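Side-chain contacts in UDP-N-acetylglucosamine 3-dehydrogenase (Acidithiobacillus ferrooxidans, PDB 7BVJ), which oxidises the 3-hydroxyl of the glucosamine in UDP-N-acetylglucosamine to a ketone with NAD(+), a step in making the diamino sugar found in some lipid A: residues 79-82 and 86-89; 102-107 and 112-117; 151-156 and 187-192. All coordinates share one frame; numbering follows the deposited sequence.

Contact 1: residues 79-82 and 86-89; sequences VAMQ and HCLI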
ATOM      1  N   VAL A  79      10.772   9.741  16.013  1.00 24.65           N
ATOM      2  CA  VAL A  79      11.489  11.020  16.057  1.00 25.57           C
ATOM      3  C   VAL A  79      10.693  12.103  15.330  1.00 28.66           C
ATOM      4  O   VAL A  79      10.613  13.253  15.784  1.00 21.45           O
ATOM      5  CB  VAL A  79      12.913  10.880  15.486  1.00 30.29           C
ATOM      6  CG1 VAL A  79      13.609  12.247  15.455  1.00 27.25           C
ATOM      7  CG2 VAL A  79      13.742   9.898  16.322  1.00 22.00           C
ATOM      8  N   ALA A  80      10.062  11.743  14.208  1.00 23.36           N
ATOM      9  CA  ALA A  80       9.353  12.738  13.415  1.00 23.98           C
ATOM     10  C   ALA A  80       8.118  13.246  14.150  1.00 24.38           C
ATOM     11  O   ALA A  80       7.838  14.449  14.141  1.00 23.35           O
ATOM     12  CB  ALA A  80       8.986  12.164  12.049  1.00 18.59           C
ATOM     13  N   MET A  81       7.405  12.362  14.844  1.00 22.53           N
ATOM     14  CA  MET A  81       6.227  12.802  15.579  1.00 28.67           C
ATOM     15  C   MET A  81       6.584  13.526  16.865  1.00 27.70           C
ATOM     16  O   MET A  81       5.791  14.350  17.336  1.00 24.07           O
ATOM     17  CB  MET A  81       5.313  11.623  15.901  1.00 25.08           C
ATOM     18  CG  MET A  81       4.528  11.123  14.710  1.00 30.79           C
ATOM     19  SD  MET A  81       3.701   9.564  15.064  1.00 36.98           S
ATOM     20  CE  MET A  81       2.944   9.265  13.489  1.00 32.40           C
ATOM     21  N   GLN A  82       7.733  13.210  17.472  1.00 26.79           N
ATOM     22  CA  GLN A  82       8.152  13.961  18.652  1.00 26.40           C
ATOM     23  C   GLN A  82       8.383  15.425  18.311  1.00 29.14           C
ATOM     24  O   GLN A  82       8.236  16.297  19.173  1.00 30.53           O
ATOM     25  CB  GLN A  82       9.424  13.356  19.249  1.00 27.69           C
ATOM     26  CG  GLN A  82       9.789  13.961  20.586  1.00 32.97           C
ATOM     27  CD  GLN A  82       8.613  13.961  21.547  1.00 40.26           C
ATOM     28  OE1 GLN A  82       8.013  12.916  21.800  1.00 42.32           O
ATOM     29  NE2 GLN A  82       8.274  15.134  22.083  1.00 37.09           N
ATOM     30  N   HIS A  86       3.799  15.808  10.839  1.00 25.35           N
ATOM     31  CA  HIS A  86       2.914  14.786  10.279  1.00 22.94           C
ATOM     32  C   HIS A  86       3.701  13.812   9.395  1.00 21.63           C
ATOM     33  O   HIS A  86       4.727  14.167   8.800  1.00 22.03           O
ATOM     34  CB  HIS A  86       1.798  15.426   9.454  1.00 19.23           C
ATOM     35  CG  HIS A  86       1.104  16.581  10.119  1.00 21.68           C
ATOM     36  ND1 HIS A  86       0.053  16.424  10.997  1.00 28.95           N
ATOM     37  CD2 HIS A  86       1.274  17.917   9.984  1.00 24.56           C
ATOM     38  CE1 HIS A  86      -0.368  17.609  11.404  1.00 23.21           C
ATOM     39  NE2 HIS A  86       0.350  18.532  10.793  1.00 24.45           N
ATOM     40  N   CYS A  87       3.198  12.573   9.283  1.00 17.19           N
ATOM     41  CA  CYS A  87       3.952  11.483   8.658  1.00 17.36           C
ATOM     42  C   CYS A  87       3.114  10.684   7.672  1.00 21.39           C
ATOM     43  O   CYS A  87       2.018  10.214   8.009  1.00 21.32           O
ATOM     44  CB  CYS A  87       4.494  10.516   9.726  1.00 26.17           C
ATOM     45  SG  CYS A  87       5.718  11.226  10.772  1.00 27.21           S
ATOM     46  N   LEU A  88       3.642  10.517   6.466  1.00 21.44           N
ATOM     47  CA  LEU A  88       3.204   9.481   5.533  1.00 22.67           C
ATOM     48  C   LEU A  88       4.295   8.396   5.512  1.00 21.23           C
ATOM     49  O   LEU A  88       5.415   8.637   5.045  1.00 22.97           O
ATOM     50  CB  LEU A  88       2.947  10.077   4.141  1.00 21.55           C
ATOM     51  CG  LEU A  88       2.868   9.152   2.921  1.00 19.35           C
ATOM     52  CD1 LEU A  88       1.772   8.105   3.104  1.00 23.80           C
ATOM     53  CD2 LEU A  88       2.662   9.933   1.637  1.00 16.50           C
ATOM     54  N   ILE A  89       3.983   7.210   6.038  1.00 20.04           N
ATOM     55  CA  ILE A  89       4.942   6.112   6.140  1.00 21.43           C
ATOM     56  C   ILE A  89       4.701   5.146   4.990  1.00 23.52           C
ATOM     57  O   ILE A  89       3.564   4.702   4.769  1.00 20.77           O
ATOM     58  CB  ILE A  89       4.817   5.386   7.489  1.00 22.85           C
ATOM     59  CG1 ILE A  89       5.065   6.354   8.646  1.00 20.67           C
ATOM     60  CG2 ILE A  89       5.785   4.185   7.551  1.00 20.77           C
ATOM     61  CD1 ILE A  89       4.868   5.737  10.006  1.00 19.38           C
TER

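Contact 2: residues 102-107 and 112-117; sequences ALIGMA and LVLAIG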
ATOM      1  N   ALA A 102       1.889   1.931  19.261  1.00 26.64           N
ATOM      2  CA  ALA A 102       2.578   3.068  19.869  1.00 22.01           C
ATOM      3  C   ALA A 102       2.530   4.300  18.971  1.00 21.73           C
ATOM      4  O   ALA A 102       2.331   5.421  19.452  1.00 26.13           O
ATOM      5  CB  ALA A 102       4.034   2.691  20.182  1.00 22.05           C
ATOM      6  N   LEU A 103       2.744   4.126  17.664  1.00 22.21           N
ATOM      7  CA  LEU A 103       2.757   5.307  16.810  1.00 22.15           C
ATOM      8  C   LEU A 103       1.352   5.877  16.639  1.00 27.80           C
ATOM      9  O   LEU A 103       1.186   7.102  16.580  1.00 25.62           O
ATOM     10  CB  LEU A 103       3.393   4.990  15.455  1.00 19.99           C
ATOM     11  CG  LEU A 103       4.906   4.675  15.473  1.00 24.45           C
ATOM     12  CD1 LEU A 103       5.371   4.095  14.153  1.00 19.76           C
ATOM     13  CD2 LEU A 103       5.740   5.904  15.815  1.00 24.03           C
ATOM     14  N   ILE A 104       0.329   5.019  16.590  1.00 24.51           N
ATOM     15  CA  ILE A 104      -1.048   5.510  16.578  1.00 27.68           C
ATOM     16  C   ILE A 104      -1.321   6.334  17.832  1.00 24.46           C
ATOM     17  O   ILE A 104      -1.866   7.440  17.762  1.00 27.63           O
ATOM     18  CB  ILE A 104      -2.038   4.334  16.435  1.00 28.16           C
ATOM     19  CG1 ILE A 104      -1.988   3.759  15.016  1.00 21.05           C
ATOM     20  CG2 ILE A 104      -3.459   4.763  16.784  1.00 23.89           C
ATOM     21  CD1 ILE A 104      -2.431   2.327  14.928  1.00 30.31           C
ATOM     22  N   GLY A 105      -0.910   5.822  18.995  1.00 29.03           N
ATOM     23  CA  GLY A 105      -1.106   6.574  20.229  1.00 25.70           C
ATOM     24  C   GLY A 105      -0.393   7.916  20.224  1.00 29.28           C
ATOM     25  O   GLY A 105      -0.980   8.952  20.556  1.00 29.83           O
ATOM     26  N   MET A 106       0.890   7.915  19.857  1.00 30.12           N
ATOM     27  CA  MET A 106       1.651   9.164  19.842  1.00 31.78           C
ATOM     28  C   MET A 106       1.057  10.158  18.845  1.00 35.35           C
ATOM     29  O   MET A 106       1.042  11.373  19.097  1.00 32.42           O
ATOM     30  CB  MET A 106       3.113   8.874  19.516  1.00 34.26           C
ATOM     31  CG  MET A 106       4.056  10.056  19.738  1.00 48.63           C
ATOM     32  SD  MET A 106       5.652   9.868  18.890  1.00 49.64           S
ATOM     33  CE  MET A 106       5.821   8.098  18.944  1.00 30.05           C
ATOM     34  N   ALA A 107       0.527   9.653  17.723  1.00 31.02           N
ATOM     35  CA  ALA A 107      -0.091  10.520  16.725  1.00 35.81           C
ATOM     36  C   ALA A 107      -1.339  11.170  17.285  1.00 33.19           C
ATOM     37  O   ALA A 107      -1.547  12.380  17.138  1.00 28.60           O
ATOM     38  CB  ALA A 107      -0.424   9.723  15.458  1.00 33.43           C
ATOM     39  N   LEU A 112      -1.637  14.662  15.135  1.00 31.24           N
ATOM     40  CA  LEU A 112      -0.917  14.590  13.873  1.00 28.24           C
ATOM     41  C   LEU A 112      -1.639  13.655  12.912  1.00 27.46           C
ATOM     42  O   LEU A 112      -2.308  12.705  13.330  1.00 23.22           O
ATOM     43  CB  LEU A 112       0.519  14.090  14.089  1.00 23.59           C
ATOM     44  CG  LEU A 112       1.451  14.994  14.908  1.00 24.71           C
ATOM     45  CD1 LEU A 112       2.847  14.352  15.076  1.00 16.90           C
ATOM     46  CD2 LEU A 112       1.524  16.382  14.270  1.00 20.46           C
ATOM     47  N   VAL A 113      -1.503  13.933  11.615  1.00 25.38           N
ATOM     48  CA  VAL A 113      -2.015  13.020  10.595  1.00 21.10           C
ATOM     49  C   VAL A 113      -0.996  11.912  10.396  1.00 23.62           C
ATOM     50  O   VAL A 113       0.200  12.168  10.200  1.00 21.03           O
ATOM     51  CB  VAL A 113      -2.295  13.757   9.272  1.00 19.38           C
ATOM     52  CG1 VAL A 113      -2.517  12.760   8.149  1.00 18.68           C
ATOM     53  CG2 VAL A 113      -3.513  14.667   9.415  1.00 27.31           C
ATOM     54  N   LEU A 114      -1.466  10.678  10.459  1.00 26.71           N
ATOM     55  CA  LEU A 114      -0.645   9.496  10.271  1.00 23.60           C
ATOM     56  C   LEU A 114      -1.234   8.738   9.091  1.00 21.68           C
ATOM     57  O   LEU A 114      -2.373   8.265   9.159  1.00 23.46           O
ATOM     58  CB  LEU A 114      -0.629   8.659  11.548  1.00 27.00           C
ATOM     59  CG  LEU A 114      -0.030   7.262  11.608  1.00 23.40           C
ATOM     60  CD1 LEU A 114       1.412   7.243  11.091  1.00 29.03           C
ATOM     61  CD2 LEU A 114      -0.100   6.792  13.048  1.00 26.33           C
ATOM     62  N   ALA A 115      -0.480   8.665   8.001  1.00 24.43           N
ATOM     63  CA  ALA A 115      -0.903   7.963   6.803  1.00 21.13           C
ATOM     64  C   ALA A 115       0.122   6.890   6.467  1.00 25.34           C
ATOM     65  O   ALA A 115       1.328   7.074   6.677  1.00 23.72           O
ATOM     66  CB  ALA A 115      -1.094   8.925   5.626  1.00 17.83           C
ATOM     67  N   ILE A 116      -0.369   5.757   5.975  1.00 20.84           N
ATOM     68  CA  ILE A 116       0.470   4.659   5.517  1.00 20.60           C
ATOM     69  C   ILE A 116       0.363   4.604   3.999  1.00 23.11           C
ATOM     70  O   ILE A 116      -0.729   4.762   3.443  1.00 22.83           O
ATOM     71  CB  ILE A 116       0.057   3.315   6.156  1.00 20.36           C
ATOM     72  CG1 ILE A 116      -0.163   3.469   7.660  1.00 21.87           C
ATOM     73  CG2 ILE A 116       1.126   2.252   5.918  1.00 22.23           C
ATOM     74  CD1 ILE A 116       1.017   4.092   8.408  1.00 20.50           C
ATOM     75  N   GLY A 117       1.494   4.380   3.333  1.00 19.92           N
ATOM     76  CA  GLY A 117       1.537   4.334   1.882  1.00 19.13           C
ATOM     77  C   GLY A 117       0.978   3.076   1.239  1.00 25.90           C
ATOM     78  O   GLY A 117       1.722   2.288   0.651  1.00 25.51           O
TER

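Contact 3: residues 151-156 and 187-192; sequences RSLDID and AVTDKA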
ATOM      1  N   ARG A 151      17.204  -8.020  -6.972  1.00 38.40           N
ATOM      2  CA  ARG A 151      16.842  -7.622  -5.620  1.00 35.01           C
ATOM      3  C   ARG A 151      15.724  -8.467  -5.013  1.00 34.47           C
ATOM      4  O   ARG A 151      15.359  -8.237  -3.855  1.00 29.16           O
ATOM      5  CB  ARG A 151      16.430  -6.145  -5.611  1.00 46.53           C
ATOM      6  CG  ARG A 151      17.565  -5.159  -5.870  1.00 48.90           C
ATOM      7  CD  ARG A 151      17.889  -5.004  -7.365  1.00 57.79           C
ATOM      8  NE  ARG A 151      18.874  -3.943  -7.604  1.00 56.14           N
ATOM      9  CZ  ARG A 151      19.415  -3.665  -8.786  1.00 49.67           C
ATOM     10  NH1 ARG A 151      19.082  -4.367  -9.859  1.00 43.93           N
ATOM     11  NH2 ARG A 151      20.297  -2.681  -8.895  1.00 57.81           N
ATOM     12  N   SER A 152      15.182  -9.443  -5.753  1.00 35.15           N
ATOM     13  CA  SER A 152      13.958 -10.111  -5.314  1.00 34.65           C
ATOM     14  C   SER A 152      14.132 -10.858  -3.998  1.00 34.01           C
ATOM     15  O   SER A 152      13.142 -11.100  -3.298  1.00 30.42           O
ATOM     16  CB  SER A 152      13.470 -11.073  -6.391  1.00 33.30           C
ATOM     17  OG  SER A 152      12.896 -10.378  -7.481  1.00 33.71           O
ATOM     18  N   LEU A 153      15.360 -11.220  -3.640  1.00 32.86           N
ATOM     19  CA  LEU A 153      15.578 -11.920  -2.383  1.00 32.89           C
ATOM     20  C   LEU A 153      15.194 -11.076  -1.182  1.00 29.60           C
ATOM     21  O   LEU A 153      14.969 -11.621  -0.102  1.00 29.12           O
ATOM     22  CB  LEU A 153      17.040 -12.367  -2.281  1.00 41.37           C
ATOM     23  CG  LEU A 153      17.355 -13.595  -3.141  1.00 42.28           C
ATOM     24  CD1 LEU A 153      18.678 -14.262  -2.730  1.00 32.39           C
ATOM     25  CD2 LEU A 153      16.202 -14.588  -3.094  1.00 39.76           C
ATOM     26  N   ASP A 154      15.106  -9.760  -1.340  1.00 34.09           N
ATOM     27  CA  ASP A 154      14.650  -8.890  -0.269  1.00 31.97           C
ATOM     28  C   ASP A 154      13.183  -8.496  -0.424  1.00 34.98           C
ATOM     29  O   ASP A 154      12.739  -7.538   0.215  1.00 35.31           O
ATOM     30  CB  ASP A 154      15.539  -7.649  -0.196  1.00 37.26           C
ATOM     31  CG  ASP A 154      16.987  -7.997   0.096  1.00 43.96           C
ATOM     32  OD1 ASP A 154      17.853  -7.771  -0.779  1.00 42.65           O
ATOM     33  OD2 ASP A 154      17.256  -8.520   1.197  1.00 43.74           O
ATOM     34  N   ILE A 155      12.430  -9.207  -1.260  1.00 34.29           N
ATOM     35  CA  ILE A 155      10.996  -8.983  -1.427  1.00 29.65           C
ATOM     36  C   ILE A 155      10.275  -9.993  -0.547  1.00 32.41           C
ATOM     37  O   ILE A 155      10.286 -11.198  -0.842  1.00 27.76           O
ATOM     38  CB  ILE A 155      10.552  -9.136  -2.886  1.00 25.31           C
ATOM     39  CG1 ILE A 155      11.109  -8.023  -3.760  1.00 31.15           C
ATOM     40  CG2 ILE A 155       9.036  -9.169  -2.974  1.00 28.54           C
ATOM     41  CD1 ILE A 155      10.875  -8.252  -5.231  1.00 30.36           C
ATOM     42  N   ASP A 156       9.646  -9.513   0.528  1.00 26.06           N
ATOM     43  CA  ASP A 156       8.844 -10.386   1.383  1.00 30.62           C
ATOM     44  C   ASP A 156       7.517 -10.640   0.676  1.00 22.61           C
ATOM     45  O   ASP A 156       6.707  -9.725   0.504  1.00 26.19           O
ATOM     46  CB  ASP A 156       8.647  -9.763   2.764  1.00 28.72           C
ATOM     47  CG  ASP A 156       7.982 -10.708   3.757  1.00 30.56           C
ATOM     48  OD1 ASP A 156       6.910 -11.298   3.446  1.00 32.66           O
ATOM     49  OD2 ASP A 156       8.529 -10.842   4.873  1.00 35.33           O
ATOM     50  N   ALA A 187      11.544 -22.073  -3.232  1.00 25.74           N
ATOM     51  CA  ALA A 187      12.461 -22.658  -4.206  1.00 28.61           C
ATOM     52  C   ALA A 187      13.904 -22.179  -4.045  1.00 27.31           C
ATOM     53  O   ALA A 187      14.833 -22.992  -4.075  1.00 25.51           O
ATOM     54  CB  ALA A 187      11.980 -22.352  -5.629  1.00 30.09           C
ATOM     55  N   VAL A 188      14.117 -20.872  -3.899  1.00 23.99           N
ATOM     56  CA  VAL A 188      15.479 -20.336  -3.891  1.00 26.26           C
ATOM     57  C   VAL A 188      16.116 -20.523  -2.523  1.00 27.40           C
ATOM     58  O   VAL A 188      17.263 -20.975  -2.408  1.00 29.13           O
ATOM     59  CB  VAL A 188      15.463 -18.852  -4.305  1.00 36.25           C
ATOM     60  CG1 VAL A 188      16.870 -18.264  -4.249  1.00 30.97           C
ATOM     61  CG2 VAL A 188      14.841 -18.686  -5.697  1.00 30.17           C
ATOM     62  N   THR A 189      15.362 -20.204  -1.471  1.00 21.81           N
ATOM     63  CA  THR A 189      15.825 -20.243  -0.093  1.00 26.31           C
ATOM     64  C   THR A 189      14.817 -20.988   0.765  1.00 24.23           C
ATOM     65  O   THR A 189      13.940 -21.674   0.238  1.00 26.94           O
ATOM     66  CB  THR A 189      16.040 -18.825   0.458  1.00 24.10           C
ATOM     67  OG1 THR A 189      14.783 -18.143   0.523  1.00 30.99           O
ATOM     68  CG2 THR A 189      16.989 -18.039  -0.430  1.00 27.46           C
ATOM     69  N   ASP A 190      14.954 -20.880   2.088  1.00 24.50           N
ATOM     70  CA  ASP A 190      13.931 -21.316   3.031  1.00 23.54           C
ATOM     71  C   ASP A 190      12.741 -20.361   3.116  1.00 29.24           C
ATOM     72  O   ASP A 190      11.717 -20.730   3.705  1.00 29.19           O
ATOM     73  CB  ASP A 190      14.553 -21.459   4.419  1.00 35.88           C
ATOM     74  CG  ASP A 190      15.287 -20.191   4.868  1.00 38.14           C
ATOM     75  OD1 ASP A 190      15.933 -19.511   4.024  1.00 33.19           O
ATOM     76  OD2 ASP A 190      15.205 -19.870   6.077  1.00 43.80           O
ATOM     77  N   LYS A 191      12.874 -19.139   2.589  1.00 26.75           N
ATOM     78  CA  LYS A 191      11.793 -18.159   2.583  1.00 29.12           C
ATOM     79  C   LYS A 191      10.873 -18.417   1.405  1.00 25.30           C
ATOM     80  O   LYS A 191      11.329 -18.776   0.316  1.00 24.11           O
ATOM     81  CB  LYS A 191      12.339 -16.735   2.463  1.00 22.75           C
ATOM     82  CG  LYS A 191      13.184 -16.293   3.627  1.00 33.86           C
ATOM     83  CD  LYS A 191      12.383 -16.317   4.901  1.00 38.82           C
ATOM     84  CE  LYS A 191      13.215 -15.852   6.075  1.00 37.51           C
ATOM     85  NZ  LYS A 191      12.639 -16.339   7.365  1.00 46.51           N
ATOM     86  N   ALA A 192       9.577 -18.187   1.615  1.00 27.17           N
ATOM     87  CA  ALA A 192       8.596 -18.438   0.569  1.00 22.90           C
ATOM     88  C   ALA A 192       8.938 -17.619  -0.667  1.00 21.34           C
ATOM     89  O   ALA A 192       9.250 -16.428  -0.566  1.00 24.84           O
ATOM     90  CB  ALA A 192       7.187 -18.092   1.071  1.00 21.97           C
TER

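Contact 1: residues 79-82 and 86-89
No flat group enters the meeting of A80 and M81 with C87; H86 turns its CB from the helix, and its side chain packs against F276 and I280 of helix 268-282, with ND1 hydrogen-bonded to the backbone N of V113. What remains is a small apolar contact of the Rossmann fold, between the last turn of the helix in the beta-alpha-beta unit 63-66, 73-82, 86-90 and the strand that follows it. C87, with I89 further on, faces the helix. Its thiol is anti to the carbonyl carbon (chi1 -67°), which aims SG at the helix surface, where two side chains receive it from different directions. A80, whose methyl points at the strand, brings CB to 3.6 Å from C87 SG. M81 starts off less directly, but its extended chain runs past the thiol, with CG 4.1 Å from C87 SG, and goes on towards the next strand. All three residues are buried; across the contact the nearest side-chain atoms to SG are carbons of A80 and M81, and A80 also touches L58 of helix 54-59. The two approaches to the thiol differ by nearly a right angle: M81 CG lies beside SG, whereas A80 CB stands almost on the prolongation of the C87 CB-SG bond, the angle at SG being about 160°.

Contact 2: residues 102-107 and 112-117
L114 reaches I104 and A107 because its CG is anti to the backbone N (chi1 171°) and its CD2 is in turn anti to CA, which sends that one methyl as far as the side chain allows towards helix 97-110. On the helix, the CG1 of I104 stands beside its own backbone N, and the two branched chains cross at about a right angle. This is the second half of a beta-alpha-beta crossover in the Rossmann domain: the helix follows strand 86-90 and returns the chain to strand 114-117, an outermost strand of the parallel sheet within this chain. The short segments run at 143° to each other, their axes 10.1 Å apart at the closest.

L114 CD2 settles on the helix surface between successive turns. It lies 3.8 Å from A107 CB and 4.1 Å from I104 CG1, and it also rests against the backbone, 3.8 Å from L103 O. A107 presents a methyl to the strand, and L114 CB lies 4.1 Å from A107 CB. The other branch of L114, CD1, is turned to I89 in strand 86-90.

Between the two segments, the one hydrogen bond is near the helix end, beside the turn where L112 also touches H86 through its side chain. There L112 N donates to A107 O across 3.0 Å in a nearly straight bond (173° at the hydrogen).

Contact 3: residues 151-156 and 187-192
L153 meets V188 and T189 through a single branch, and that branch makes the close contacts. CD2 of L153 lies 3.9 Å from V188 CG1, the two side chains slanting across each other, and 4.4 Å from T189 CG2. The CG1 of V188 is anti to its backbone N (chi1 178°), which extends it towards the leucine. Against this one close patch stands a wide, loose border: the backbones stay well apart, the nearest CA atoms, those of L153 and V188, being 8.6 Å from each other. L153 and V188 are themselves exposed, and both touch a neighbouring molecule in the crystal, so the patch is a surface one.

Polar bonds hold each loop, some inside it and some to the neighbouring helix 290-312 and strand 206-215. D156 caps the start of helix 157-173 through OD1 and forms a salt bridge to R304 through OD2. R213, on strand 206-215, links the two sides, bonding to I155 O and touching T189 and K191. In the other loop, the backbone N-H groups of A187 and V188 are both taken by the carboxylate of D193.

T189 OG1 accepts the backbone N-H of K191 at 3.0 Å, leaving CG2 to the leucine. This bond defines an ST turn, here set in the loop between strands 177-185 and 194-201, an antiparallel pair at the edge of the C-terminal domain's sheet.

Contacts 1 and 2 are buried neighbours in the Rossmann domain, their centres 7 Å apart: each seats a helix on the strand that follows it, and strands 86-90 and 114-117 lie side by side in one parallel sheet. M81 and L114 tie them together, since M81 packs on both L114 and M106. They differ in chemistry, contact 1 being wholly apolar around a thiol, contact 2 adding a backbone bond at its turn. Contact 3, about 30 Å from both between centres, belongs to the C-terminal domain and joins two surface loops by a few methyl groups, with polar bonds running within each loop and to adjoining elements rather than directly between the two segments.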